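Local atomic coordinates of histone-lysine N-methyltransferase, H3 lysine-9 specific SUVH4 (Arabidopsis thaliana, PDB entry 4QEO), a protein that methylates a lysine of the histone H3 tail with S-adenosyl-L-methionine as methyl donor, coupling this silencing mark to methylated DNA, which it also binds. Residues Y402-I406 with P443-A449; G270-I274 with T452-F458; P53-I57 with D89-Y95. All coordinates share one frame; numbering follows the deposited sequence.

Contact 1 of 3, residues Y402-I406 with P443-A449. With SAH (S-adenosyl-L-homocysteine), chain E.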
loop_
_atom_site.group_PDB
_atom_site.type_symbol
_atom_site.label_atom_id
_atom_site.label_comp_id
_atom_site.label_asym_id
_atom_site.label_seq_id
_atom_site.Cartn_x
_atom_site.Cartn_y
_atom_site.Cartn_z
ATOM N N TYR A 402 6.013 -17.800 -18.299
ATOM C CA TYR A 402 4.820 -16.969 -18.153
ATOM C C TYR A 402 3.546 -17.780 -18.002
ATOM O O TYR A 402 2.474 -17.373 -18.465
ATOM C CB TYR A 402 4.699 -16.001 -19.328
ATOM C CG TYR A 402 5.932 -15.153 -19.544
ATOM C CD1 TYR A 402 6.032 -13.883 -18.996
ATOM C CD2 TYR A 402 6.998 -15.628 -20.299
ATOM C CE1 TYR A 402 7.151 -13.106 -19.201
ATOM C CE2 TYR A 402 8.121 -14.862 -20.503
ATOM C CZ TYR A 402 8.195 -13.602 -19.952
ATOM O OH TYR A 402 9.319 -12.837 -20.156
ATOM N N ILE A 403 3.659 -18.925 -17.341
ATOM C CA ILE A 403 2.498 -19.766 -17.083
ATOM C C ILE A 403 2.033 -19.660 -15.638
ATOM O O ILE A 403 2.799 -19.893 -14.701
ATOM C CB ILE A 403 2.793 -21.227 -17.407
ATOM C CG1 ILE A 403 3.144 -21.366 -18.882
ATOM C CG2 ILE A 403 1.603 -22.103 -17.057
ATOM C CD1 ILE A 403 3.388 -22.769 -19.280
ATOM N N PHE A 404 0.770 -19.297 -15.464
ATOM C CA PHE A 404 0.182 -19.185 -14.138
ATOM C C PHE A 404 -0.786 -20.347 -13.915
ATOM O O PHE A 404 -1.838 -20.409 -14.541
ATOM C CB PHE A 404 -0.559 -17.847 -14.003
ATOM C CG PHE A 404 -0.758 -17.395 -12.577
ATOM C CD1 PHE A 404 -1.573 -18.115 -11.713
ATOM C CD2 PHE A 404 -0.147 -16.242 -12.111
ATOM C CE1 PHE A 404 -1.764 -17.710 -10.405
ATOM C CE2 PHE A 404 -0.329 -15.826 -10.798
ATOM C CZ PHE A 404 -1.145 -16.564 -9.944
ATOM N N GLU A 405 -0.440 -21.266 -13.021
ATOM C CA GLU A 405 -1.351 -22.363 -12.712
ATOM C C GLU A 405 -2.520 -21.892 -11.857
ATOM O O GLU A 405 -2.341 -21.146 -10.900
ATOM C CB GLU A 405 -0.615 -23.511 -12.021
ATOM C CG GLU A 405 0.220 -24.353 -12.967
ATOM C CD GLU A 405 0.964 -25.462 -12.257
ATOM O OE1 GLU A 405 0.920 -25.503 -11.008
ATOM O OE2 GLU A 405 1.591 -26.291 -12.947
ATOM N N ILE A 406 -3.717 -22.339 -12.205
ATOM C CA ILE A 406 -4.916 -21.971 -11.465
ATOM C C ILE A 406 -5.206 -22.988 -10.366
ATOM O O ILE A 406 -5.582 -24.123 -10.651
ATOM C CB ILE A 406 -6.142 -21.872 -12.406
ATOM C CG1 ILE A 406 -5.862 -20.897 -13.551
ATOM C CG2 ILE A 406 -7.385 -21.448 -11.641
ATOM C CD1 ILE A 406 -6.978 -20.834 -14.575
ATOM N N PRO A 443 -3.037 -29.359 -10.582
ATOM C CA PRO A 443 -3.889 -28.322 -11.182
ATOM C C PRO A 443 -4.173 -28.642 -12.641
ATOM O O PRO A 443 -3.237 -28.820 -13.417
ATOM C CB PRO A 443 -3.032 -27.052 -11.075
ATOM C CG PRO A 443 -2.005 -27.358 -10.022
ATOM C CD PRO A 443 -1.743 -28.826 -10.128
ATOM N N GLU A 444 -5.446 -28.720 -13.009
ATOM C CA GLU A 444 -5.810 -29.124 -14.360
ATOM C C GLU A 444 -5.532 -28.039 -15.387
ATOM O O GLU A 444 -5.209 -28.331 -16.541
ATOM C CB GLU A 444 -7.282 -29.535 -14.430
ATOM C CG GLU A 444 -7.494 -30.940 -14.988
ATOM C CD GLU A 444 -8.922 -31.196 -15.428
ATOM O OE1 GLU A 444 -9.816 -31.270 -14.558
ATOM O OE2 GLU A 444 -9.152 -31.325 -16.650
ATOM N N PHE A 445 -5.654 -26.786 -14.964
ATOM C CA PHE A 445 -5.651 -25.689 -15.915
ATOM C C PHE A 445 -4.675 -24.570 -15.564
ATOM O O PHE A 445 -4.325 -24.357 -14.397
ATOM C CB PHE A 445 -7.065 -25.133 -16.070
ATOM C CG PHE A 445 -8.101 -26.172 -16.438
ATOM C CD1 PHE A 445 -8.145 -26.716 -17.716
ATOM C CD2 PHE A 445 -9.053 -26.574 -15.511
ATOM C CE1 PHE A 445 -9.110 -27.658 -18.058
ATOM C CE2 PHE A 445 -10.018 -27.509 -15.843
ATOM C CZ PHE A 445 -10.048 -28.055 -17.121
ATOM N N CYS A 446 -4.236 -23.856 -16.595
ATOM C CA CYS A 446 -3.300 -22.759 -16.406
ATOM C C CYS A 446 -3.544 -21.660 -17.425
ATOM O O CYS A 446 -4.237 -21.863 -18.421
ATOM C CB CYS A 446 -1.863 -23.259 -16.537
ATOM S SG CYS A 446 -1.472 -23.979 -18.163
ATOM N N ILE A 447 -2.954 -20.502 -17.160
ATOM C CA ILE A 447 -3.018 -19.347 -18.031
ATOM C C ILE A 447 -1.639 -19.137 -18.628
ATOM O O ILE A 447 -0.694 -18.816 -17.915
ATOM C CB ILE A 447 -3.402 -18.076 -17.236
ATOM C CG1 ILE A 447 -4.708 -18.298 -16.464
ATOM C CG2 ILE A 447 -3.517 -16.877 -18.167
ATOM C CD1 ILE A 447 -5.054 -17.156 -15.505
ATOM N N ASP A 448 -1.529 -19.331 -19.937
ATOM C CA ASP A 448 -0.265 -19.188 -20.652
ATOM C C ASP A 448 -0.174 -17.821 -21.321
ATOM O O ASP A 448 -0.785 -17.583 -22.369
ATOM C CB ASP A 448 -0.123 -20.313 -21.687
ATOM C CG ASP A 448 1.034 -20.097 -22.655
ATOM O OD1 ASP A 448 1.988 -19.347 -22.339
ATOM O OD2 ASP A 448 0.983 -20.707 -23.743
ATOM N N ALA A 449 0.606 -16.933 -20.716
ATOM C CA ALA A 449 0.830 -15.611 -21.283
ATOM C C ALA A 449 2.164 -15.551 -22.023
ATOM O O ALA A 449 2.761 -14.479 -22.162
ATOM C CB ALA A 449 0.760 -14.550 -20.203
HETATM N N SAH E . 10.882 -10.013 -15.888
HETATM C CA SAH E . 10.059 -10.892 -16.710
HETATM C CB SAH E . 8.592 -10.822 -16.282
HETATM C CG SAH E . 8.208 -11.844 -15.212
HETATM S SD SAH E . 7.996 -13.508 -15.901
HETATM C C SAH E . 10.238 -10.593 -18.196
HETATM O O SAH E . 9.367 -10.899 -19.010
HETATM O OXT SAH E . 11.259 -10.040 -18.618
HETATM C "C5'" SAH E . 9.046 -14.287 -14.651
HETATM C "C4'" SAH E . 10.483 -14.398 -15.135
HETATM O "O4'" SAH E . 11.166 -13.194 -14.831
HETATM C "C3'" SAH E . 11.232 -15.537 -14.461
HETATM O "O3'" SAH E . 11.373 -16.633 -15.331
HETATM C "C2'" SAH E . 12.587 -14.958 -14.119
HETATM O "O2'" SAH E . 13.533 -15.295 -15.107
HETATM C "C1'" SAH E . 12.362 -13.461 -14.128
HETATM N N9 SAH E . 12.203 -13.031 -12.731
HETATM C C8 SAH E . 11.023 -12.741 -12.091
HETATM N N7 SAH E . 11.297 -12.405 -10.811
HETATM C C5 SAH E . 12.633 -12.492 -10.624
HETATM C C6 SAH E . 13.437 -12.265 -9.517
HETATM N N6 SAH E . 12.887 -11.879 -8.368
HETATM N N1 SAH E . 14.803 -12.440 -9.623
HETATM C C2 SAH E . 15.365 -12.838 -10.822
HETATM N N3 SAH E . 14.559 -13.061 -11.920
HETATM C C4 SAH E . 13.217 -12.887 -11.823
#

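Contact 2 of 3, residues G270-I274 with T452-F458. With SAH (S-adenosyl-L-homocysteine), chain E.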
loop_
_atom_site.group_PDB
_atom_site.type_symbol
_atom_site.label_atom_id
_atom_site.label_comp_id
_atom_site.label_asym_id
_atom_site.label_seq_id
_atom_site.Cartn_x
_atom_site.Cartn_y
_atom_site.Cartn_z
ATOM N N GLY A 270 7.167 -10.396 -30.233
ATOM C CA GLY A 270 6.885 -11.808 -30.033
ATOM C C GLY A 270 5.690 -12.027 -29.127
ATOM O O GLY A 270 5.361 -13.162 -28.774
ATOM N N PHE A 271 5.027 -10.931 -28.769
ATOM C CA PHE A 271 3.929 -10.953 -27.810
ATOM C C PHE A 271 2.791 -10.054 -28.280
ATOM O O PHE A 271 3.021 -8.930 -28.713
ATOM C CB PHE A 271 4.437 -10.504 -26.432
ATOM C CG PHE A 271 3.368 -10.417 -25.379
ATOM C CD1 PHE A 271 2.960 -11.550 -24.689
ATOM C CD2 PHE A 271 2.782 -9.196 -25.066
ATOM C CE1 PHE A 271 1.987 -11.469 -23.710
ATOM C CE2 PHE A 271 1.804 -9.104 -24.091
ATOM C CZ PHE A 271 1.403 -10.240 -23.411
ATOM N N THR A 272 1.559 -10.543 -28.204
ATOM C CA THR A 272 0.417 -9.733 -28.633
ATOM C C THR A 272 -0.552 -9.470 -27.493
ATOM O O THR A 272 -1.029 -10.390 -26.827
ATOM C CB THR A 272 -0.368 -10.340 -29.833
ATOM O OG1 THR A 272 -0.805 -11.665 -29.510
ATOM C CG2 THR A 272 0.484 -10.363 -31.101
ATOM N N TYR A 273 -0.856 -8.197 -27.296
ATOM C CA TYR A 273 -1.653 -7.768 -26.160
ATOM C C TYR A 273 -3.125 -8.075 -26.337
ATOM O O TYR A 273 -3.724 -7.702 -27.344
ATOM C CB TYR A 273 -1.474 -6.268 -25.935
ATOM C CG TYR A 273 -1.783 -5.835 -24.523
ATOM C CD1 TYR A 273 -3.094 -5.654 -24.105
ATOM C CD2 TYR A 273 -0.760 -5.600 -23.613
ATOM C CE1 TYR A 273 -3.383 -5.259 -22.815
ATOM C CE2 TYR A 273 -1.039 -5.204 -22.313
ATOM C CZ TYR A 273 -2.352 -5.031 -21.921
ATOM O OH TYR A 273 -2.643 -4.637 -20.632
ATOM N N ILE A 274 -3.704 -8.756 -25.349
ATOM C CA ILE A 274 -5.142 -8.980 -25.293
ATOM C C ILE A 274 -5.702 -8.559 -23.933
ATOM O O ILE A 274 -4.986 -8.563 -22.926
ATOM C CB ILE A 274 -5.500 -10.456 -25.573
ATOM C CG1 ILE A 274 -4.809 -11.376 -24.571
ATOM C CG2 ILE A 274 -5.102 -10.840 -26.996
ATOM C CD1 ILE A 274 -5.027 -12.862 -24.846
ATOM N N THR A 452 0.740 -14.338 -25.783
ATOM C CA THR A 452 -0.289 -13.316 -25.765
ATOM C C THR A 452 -0.881 -13.171 -24.363
ATOM O O THR A 452 -0.965 -14.145 -23.607
ATOM C CB THR A 452 -1.374 -13.610 -26.832
ATOM O OG1 THR A 452 -2.301 -12.524 -26.896
ATOM C CG2 THR A 452 -2.113 -14.879 -26.507
ATOM N N GLY A 453 -1.258 -11.950 -24.008
ATOM C CA GLY A 453 -1.802 -11.682 -22.688
ATOM C C GLY A 453 -1.936 -10.197 -22.440
ATOM O O GLY A 453 -1.674 -9.391 -23.333
ATOM N N ASN A 454 -2.362 -9.829 -21.235
ATOM C CA ASN A 454 -2.322 -8.432 -20.817
ATOM C C ASN A 454 -1.003 -8.149 -20.072
ATOM O O ASN A 454 -0.081 -8.966 -20.124
ATOM C CB ASN A 454 -3.542 -8.078 -19.970
ATOM C CG ASN A 454 -3.498 -8.695 -18.586
ATOM O OD1 ASN A 454 -2.720 -9.613 -18.319
ATOM N ND2 ASN A 454 -4.347 -8.197 -17.698
ATOM N N PHE A 455 -0.919 -7.021 -19.368
ATOM C CA PHE A 455 0.353 -6.596 -18.766
ATOM C C PHE A 455 0.791 -7.403 -17.547
ATOM O O PHE A 455 1.951 -7.322 -17.119
ATOM C CB PHE A 455 0.344 -5.095 -18.426
ATOM C CG PHE A 455 -0.460 -4.740 -17.197
ATOM C CD1 PHE A 455 0.135 -4.722 -15.942
ATOM C CD2 PHE A 455 -1.800 -4.395 -17.299
ATOM C CE1 PHE A 455 -0.591 -4.391 -14.817
ATOM C CE2 PHE A 455 -2.532 -4.055 -16.175
ATOM C CZ PHE A 455 -1.924 -4.046 -14.931
ATOM N N ALA A 456 -0.142 -8.165 -16.991
ATOM C CA ALA A 456 0.102 -8.941 -15.780
ATOM C C ALA A 456 1.362 -9.787 -15.858
ATOM O O ALA A 456 2.075 -9.932 -14.864
ATOM C CB ALA A 456 -1.104 -9.828 -15.474
ATOM N N ARG A 457 1.635 -10.344 -17.038
ATOM C CA ARG A 457 2.787 -11.229 -17.222
ATOM C C ARG A 457 4.149 -10.548 -17.007
ATOM O O ARG A 457 5.168 -11.227 -16.848
ATOM C CB ARG A 457 2.735 -11.894 -18.608
ATOM C CG ARG A 457 2.652 -10.908 -19.762
ATOM C CD ARG A 457 3.986 -10.749 -20.465
ATOM N NE ARG A 457 4.265 -11.887 -21.335
ATOM C CZ ARG A 457 5.412 -12.079 -21.980
ATOM N NH1 ARG A 457 5.563 -13.147 -22.746
ATOM N NH2 ARG A 457 6.407 -11.212 -21.854
ATOM N N PHE A 458 4.169 -9.218 -17.013
ATOM C CA PHE A 458 5.417 -8.474 -16.850
ATOM C C PHE A 458 5.757 -8.220 -15.383
ATOM O O PHE A 458 6.820 -7.672 -15.065
ATOM C CB PHE A 458 5.351 -7.138 -17.599
ATOM C CG PHE A 458 5.347 -7.284 -19.091
ATOM C CD1 PHE A 458 6.497 -7.667 -19.761
ATOM C CD2 PHE A 458 4.194 -7.049 -19.826
ATOM C CE1 PHE A 458 6.501 -7.815 -21.137
ATOM C CE2 PHE A 458 4.191 -7.188 -21.204
ATOM C CZ PHE A 458 5.349 -7.571 -21.858
HETATM N N SAH E . 10.882 -10.013 -15.888
HETATM C CA SAH E . 10.059 -10.892 -16.710
HETATM C CB SAH E . 8.592 -10.822 -16.282
HETATM C CG SAH E . 8.208 -11.844 -15.212
HETATM S SD SAH E . 7.996 -13.508 -15.901
HETATM C C SAH E . 10.238 -10.593 -18.196
HETATM O O SAH E . 9.367 -10.899 -19.010
HETATM O OXT SAH E . 11.259 -10.040 -18.618
HETATM C "C5'" SAH E . 9.046 -14.287 -14.651
HETATM C "C4'" SAH E . 10.483 -14.398 -15.135
HETATM O "O4'" SAH E . 11.166 -13.194 -14.831
HETATM C "C3'" SAH E . 11.232 -15.537 -14.461
HETATM O "O3'" SAH E . 11.373 -16.633 -15.331
HETATM C "C2'" SAH E . 12.587 -14.958 -14.119
HETATM O "O2'" SAH E . 13.533 -15.295 -15.107
HETATM C "C1'" SAH E . 12.362 -13.461 -14.128
HETATM N N9 SAH E . 12.203 -13.031 -12.731
HETATM C C8 SAH E . 11.023 -12.741 -12.091
HETATM N N7 SAH E . 11.297 -12.405 -10.811
HETATM C C5 SAH E . 12.633 -12.492 -10.624
HETATM C C6 SAH E . 13.437 -12.265 -9.517
HETATM N N6 SAH E . 12.887 -11.879 -8.368
HETATM N N1 SAH E . 14.803 -12.440 -9.623
HETATM C C2 SAH E . 15.365 -12.838 -10.822
HETATM N N3 SAH E . 14.559 -13.061 -11.920
HETATM C C4 SAH E . 13.217 -12.887 -11.823
#

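Contact 3 of 3, residues P53-I57 with D89-Y95. With nucleotides of chain C.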
loop_
_atom_site.group_PDB
_atom_site.type_symbol
_atom_site.label_atom_id
_atom_site.label_comp_id
_atom_site.label_asym_id
_atom_site.label_seq_id
_atom_site.Cartn_x
_atom_site.Cartn_y
_atom_site.Cartn_z
ATOM N N PRO A 53 3.513 -0.256 21.353
ATOM C CA PRO A 53 2.513 0.279 22.288
ATOM C C PRO A 53 3.097 1.212 23.343
ATOM O O PRO A 53 2.326 1.883 24.046
ATOM C CB PRO A 53 1.969 -0.983 22.962
ATOM C CG PRO A 53 3.125 -1.910 22.970
ATOM C CD PRO A 53 3.882 -1.646 21.686
ATOM N N ARG A 54 4.423 1.255 23.455
ATOM C CA ARG A 54 5.087 2.201 24.357
ATOM C C ARG A 54 5.935 3.171 23.545
ATOM O O ARG A 54 6.409 2.842 22.451
ATOM C CB ARG A 54 5.981 1.472 25.368
ATOM C CG ARG A 54 5.254 0.485 26.293
ATOM C CD ARG A 54 4.472 1.203 27.390
ATOM N NE ARG A 54 5.349 1.873 28.349
ATOM C CZ ARG A 54 4.936 2.790 29.218
ATOM N NH1 ARG A 54 3.659 3.147 29.245
ATOM N NH2 ARG A 54 5.795 3.356 30.059
ATOM N N LYS A 55 6.146 4.357 24.092
ATOM C CA LYS A 55 6.923 5.363 23.388
ATOM C C LYS A 55 8.399 5.008 23.263
ATOM O O LYS A 55 8.958 4.295 24.096
ATOM C CB LYS A 55 6.689 6.737 24.002
ATOM C CG LYS A 55 5.257 7.143 23.762
ATOM C CD LYS A 55 5.003 8.563 24.074
ATOM C CE LYS A 55 3.699 8.984 23.452
ATOM N NZ LYS A 55 2.589 8.223 24.028
ATOM N N ILE A 56 8.997 5.476 22.174
ATOM C CA ILE A 56 10.370 5.148 21.826
ATOM C C ILE A 56 11.071 6.428 21.371
ATOM O O ILE A 56 10.536 7.187 20.555
ATOM C CB ILE A 56 10.418 4.084 20.693
ATOM C CG1 ILE A 56 9.808 2.759 21.173
ATOM C CG2 ILE A 56 11.842 3.876 20.197
ATOM C CD1 ILE A 56 9.590 1.738 20.052
ATOM N N ILE A 57 12.250 6.678 21.928
ATOM C CA ILE A 57 13.115 7.751 21.443
ATOM C C ILE A 57 13.960 7.245 20.292
ATOM O O ILE A 57 14.584 6.199 20.407
ATOM C CB ILE A 57 14.091 8.199 22.547
ATOM C CG1 ILE A 57 13.331 8.956 23.632
ATOM C CG2 ILE A 57 15.209 9.073 21.961
ATOM C CD1 ILE A 57 14.124 9.112 24.934
ATOM N N ASP A 89 3.964 14.410 19.963
ATOM C CA ASP A 89 3.822 13.207 20.769
ATOM C C ASP A 89 4.991 13.117 21.753
ATOM O O ASP A 89 6.159 13.269 21.367
ATOM C CB ASP A 89 3.801 11.977 19.847
ATOM C CG ASP A 89 3.029 10.829 20.458
ATOM O OD1 ASP A 89 2.127 11.111 21.283
ATOM O OD2 ASP A 89 3.312 9.666 20.112
ATOM N N TYR A 90 4.684 12.901 23.028
ATOM C CA TYR A 90 5.735 12.890 24.048
ATOM C C TYR A 90 5.520 11.881 25.162
ATOM O O TYR A 90 4.405 11.427 25.404
ATOM C CB TYR A 90 5.915 14.284 24.644
ATOM C CG TYR A 90 4.714 14.855 25.386
ATOM C CD1 TYR A 90 4.571 14.660 26.748
ATOM C CD2 TYR A 90 3.740 15.606 24.723
ATOM C CE1 TYR A 90 3.510 15.192 27.444
ATOM C CE2 TYR A 90 2.655 16.148 25.416
ATOM C CZ TYR A 90 2.558 15.933 26.780
ATOM O OH TYR A 90 1.520 16.450 27.502
ATOM N N MET A 91 6.614 11.502 25.807
ATOM C CA MET A 91 6.570 10.669 26.997
ATOM C C MET A 91 6.126 11.551 28.129
ATOM O O MET A 91 6.774 12.566 28.413
ATOM C CB MET A 91 7.961 10.110 27.323
ATOM C CG MET A 91 8.480 9.079 26.332
ATOM S SD MET A 91 10.185 8.668 26.769
ATOM C CE MET A 91 10.388 7.240 25.725
ATOM N N SER A 92 5.026 11.160 28.765
ATOM C CA SER A 92 4.495 11.865 29.929
ATOM C C SER A 92 5.272 11.460 31.175
ATOM O O SER A 92 6.198 10.648 31.098
ATOM C CB SER A 92 3.031 11.486 30.126
ATOM O OG SER A 92 2.933 10.130 30.552
ATOM N N MET A 93 4.868 11.993 32.329
ATOM C CA MET A 93 5.533 11.673 33.600
ATOM C C MET A 93 5.460 10.185 33.963
ATOM O O MET A 93 6.181 9.734 34.843
ATOM C CB MET A 93 4.959 12.501 34.765
ATOM C CG MET A 93 4.951 13.999 34.546
ATOM S SD MET A 93 6.577 14.659 34.127
ATOM C CE MET A 93 7.524 14.291 35.610
ATOM N N GLU A 94 4.601 9.423 33.295
ATOM C CA GLU A 94 4.522 7.984 33.555
ATOM C C GLU A 94 5.854 7.288 33.235
ATOM O O GLU A 94 6.174 6.222 33.770
ATOM C CB GLU A 94 3.389 7.360 32.741
ATOM C CG GLU A 94 3.140 5.893 33.041
ATOM C CD GLU A 94 2.855 5.088 31.792
ATOM O OE1 GLU A 94 1.805 5.319 31.154
ATOM O OE2 GLU A 94 3.692 4.230 31.442
ATOM N N TYR A 95 6.638 7.917 32.367
ATOM C CA TYR A 95 7.897 7.346 31.913
ATOM C C TYR A 95 9.062 7.767 32.785
ATOM O O TYR A 95 10.218 7.430 32.523
ATOM C CB TYR A 95 8.158 7.781 30.480
ATOM C CG TYR A 95 7.305 7.067 29.466
ATOM C CD1 TYR A 95 6.013 7.497 29.177
ATOM C CD2 TYR A 95 7.795 5.957 28.796
ATOM C CE1 TYR A 95 5.238 6.825 28.232
ATOM C CE2 TYR A 95 7.045 5.301 27.873
ATOM C CZ TYR A 95 5.771 5.733 27.583
ATOM O OH TYR A 95 5.028 5.046 26.649
ATOM P P DA C 11 -0.418 10.725 26.970
ATOM O OP1 DA C 11 -1.164 11.184 25.832
ATOM O OP2 DA C 11 0.766 9.923 26.807
ATOM O "O5'" DA C 11 -0.210 11.975 27.919
ATOM C "C5'" DA C 11 -0.655 13.265 27.536
ATOM C "C4'" DA C 11 -0.945 14.111 28.753
ATOM O "O4'" DA C 11 -2.315 13.928 29.139
ATOM C "C3'" DA C 11 -0.110 13.783 29.986
ATOM O "O3'" DA C 11 0.274 15.004 30.606
ATOM C "C2'" DA C 11 -1.066 13.007 30.867
ATOM C "C1'" DA C 11 -2.397 13.628 30.511
ATOM N N9 DA C 11 -3.561 12.773 30.704
ATOM C C8 DA C 11 -3.593 11.422 30.925
ATOM N N7 DA C 11 -4.800 10.936 31.046
ATOM C C5 DA C 11 -5.621 12.044 30.903
ATOM C C6 DA C 11 -7.014 12.198 30.935
ATOM N N6 DA C 11 -7.863 11.193 31.130
ATOM N N1 DA C 11 -7.512 13.438 30.772
ATOM C C2 DA C 11 -6.661 14.447 30.580
ATOM N N3 DA C 11 -5.334 14.430 30.531
ATOM C C4 DA C 11 -4.871 13.182 30.696
ATOM P P DC C 12 1.439 15.050 31.624
ATOM O OP1 DC C 12 2.418 15.845 30.958
ATOM O OP2 DC C 12 1.801 13.803 32.255
ATOM O "O5'" DC C 12 0.702 15.935 32.698
ATOM C "C5'" DC C 12 -0.170 16.960 32.258
ATOM C "C4'" DC C 12 -1.307 17.059 33.242
ATOM O "O4'" DC C 12 -2.217 15.956 33.049
ATOM C "C3'" DC C 12 -0.859 16.983 34.705
ATOM O "O3'" DC C 12 -1.456 18.071 35.402
ATOM C "C2'" DC C 12 -1.472 15.688 35.199
ATOM C "C1'" DC C 12 -2.693 15.623 34.320
ATOM N N1 DC C 12 -3.367 14.328 34.250
ATOM C C2 DC C 12 -4.755 14.302 34.142
ATOM O O2 DC C 12 -5.365 15.370 34.033
ATOM N N3 DC C 12 -5.395 13.116 34.140
ATOM C C4 DC C 12 -4.702 11.987 34.268
ATOM N N4 DC C 12 -5.375 10.839 34.251
ATOM C C5 DC C 12 -3.286 11.985 34.392
ATOM C C6 DC C 12 -2.667 13.168 34.406
HETATM O O HOH W 1 3.180 9.241 27.250
HETATM O O HOH W 2 0.584 9.682 23.403
#

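Contact 1 of 3, residues Y402-I406 with P443-A449
F404 and I447 face each other as a hydrogen-bonded antiparallel pair, which gives strands 403-405 and 445-448 two backbone bonds. F404 N gives its hydrogen to I447 O at 2.9 Å, nearly straight at 173°, and I447 N returns one to F404 O at 2.8 Å. A449 N to Y402 O and I406 N to F445 O continue the pairing at the two ends. On the face that carries F404 and I447, both buried, the two side chains meet only near their roots, CB to CB at 4.3 Å. The F404 ring swings off to one side because its CG lies opposite the backbone N (chi1 -158°). I447 instead meets I406 at about a right angle, I406 CD1 lying 3.9 Å from I447 CG1. The other face is well packed where CG2 of I403, the branch that runs beside the carbonyl carbon, rests on CB of the buried C446 at 3.7 Å. Its loose, solvent side is at E405, whose extended chain only brings OE1 to 3.6 Å from CG of the exposed P443. Next to I403, and like it partly exposed, D448 turns its carboxylate to R389 in a salt bridge and to G450 N in a hydrogen bond. Just ahead, Y402 leads its ring away from the pairing into the S-adenosyl-L-homocysteine pocket. F404 and E405 also pack against the bound peptide. Within the SET domain, 403-405 is an edge strand of its four-stranded sheet; 445-448 lies inside, flanked on its far side by 387-390, with V484 of strand 483-488 packing on F404 and I447.

Contact 2 of 3, residues G270-I274 with T452-F458
T272 and Y273 pair in parallel with T452 and G453, a two-stranded bridge closed by G453 N to T272 O (3.2 Å) and I274 N to G453 O (2.9 Å), the latter donor standing well above the carbonyl plane. T272 O takes a second hydrogen, from T452 OG1, in a bond modelled so short that its length is doubtful; with chi1 at -174°, the T452 hydroxyl runs beside its own carbonyl carbon and reaches across to the neighbouring strand. I274 crosses that threonine at about a right angle, its CG2 lying 3.3 Å from OG1. F271 brings its ring close against the G453 backbone, which has no side chain to hold it off, F271 CZ standing 3.2 Å from G453 N. R457, its chain bent at chi2 and chi3, slides past this ring in the opposite direction: CD sits over the face, and the guanidinium makes an off-centre cation-pi contact, CZ 4.2 Å from the ring centroid, the two planes 45° apart. F458 turns its edge to the face of F271 in a T-shaped pair. Further along, N454 CA presses over a face of Y273 as a CH-pi contact. The Y273 hydroxyl accepts a weak bond from F455 N and is hydrogen-bonded more firmly to E250. R457 NE is held by A449 O and its guanidinium also meets the Y402 ring, so this cation has two aromatic partners. Since R457 and F458 line the S-adenosyl-L-homocysteine pocket, the aromatic and cation-pi contacts probably fix how this pocket wall is set, tying it to the segment from the pre-SET side.

Contact 3 of 3, residues P53-I57 with D89-Y95
Y95 OH takes the backbone hydrogen of K55 at 2.9 Å in an almost straight bond (176°), while the guanidinium of R54 lies over the same tyrosine. That group is stacked nearly parallel to the ring, centres 4.0 Å apart, with NH2 over the rim and the hydroxyl oxygen beneath the guanidinium's centre. M91 CG sits over the middle of the opposite ring face. R54 reaches this place by bending at chi2 and chi3, and its edge then forms a nearly coplanar salt bridge with E94, modelled too short for its length to be trusted; a second goes to E98. With an alanine here instead of Y95, R54 is likely to lose its flat support and K55 N its acceptor, leaving a gap toward M91. K55 runs along the Y90 backbone, CE 3.2 Å from Y90 O, and its amine donates to water 2 at 2.6 Å, a water lying 3.0 Å from D89 OD1; D89 OD2 is bonded to N82 N. Water 1, only weakly tied to K55 NZ, accepts from S92 N and donates to Y90 O and to OP2 of DA11 in chain C. With K55 NZ 3.7 Å from that OP2, its charge probably helps hold the phosphate, partly through water.

Contacts 1 and 2 are neighbours beside the S-adenosyl-L-homocysteine pocket, their centres 14 Å apart, and contact 1 is nested along the chain inside the loop that contact 2 closes. They touch directly: Y402 CE1 of contact 1 is 3.3 Å from R457 NH2 of contact 2, and A449 O is 3.5 Å from F271 CE1. Both contribute to the S-adenosyl-L-homocysteine pocket. Contact 3 belongs to the SRA side of the protein, on the opposite side of the chain's centre, about 52 Å from contact 1 and 53 Å from contact 2 between centres. Lying by the DNA backbone, it touches neither of them, the nearest atoms being about 35 and 36 Å away.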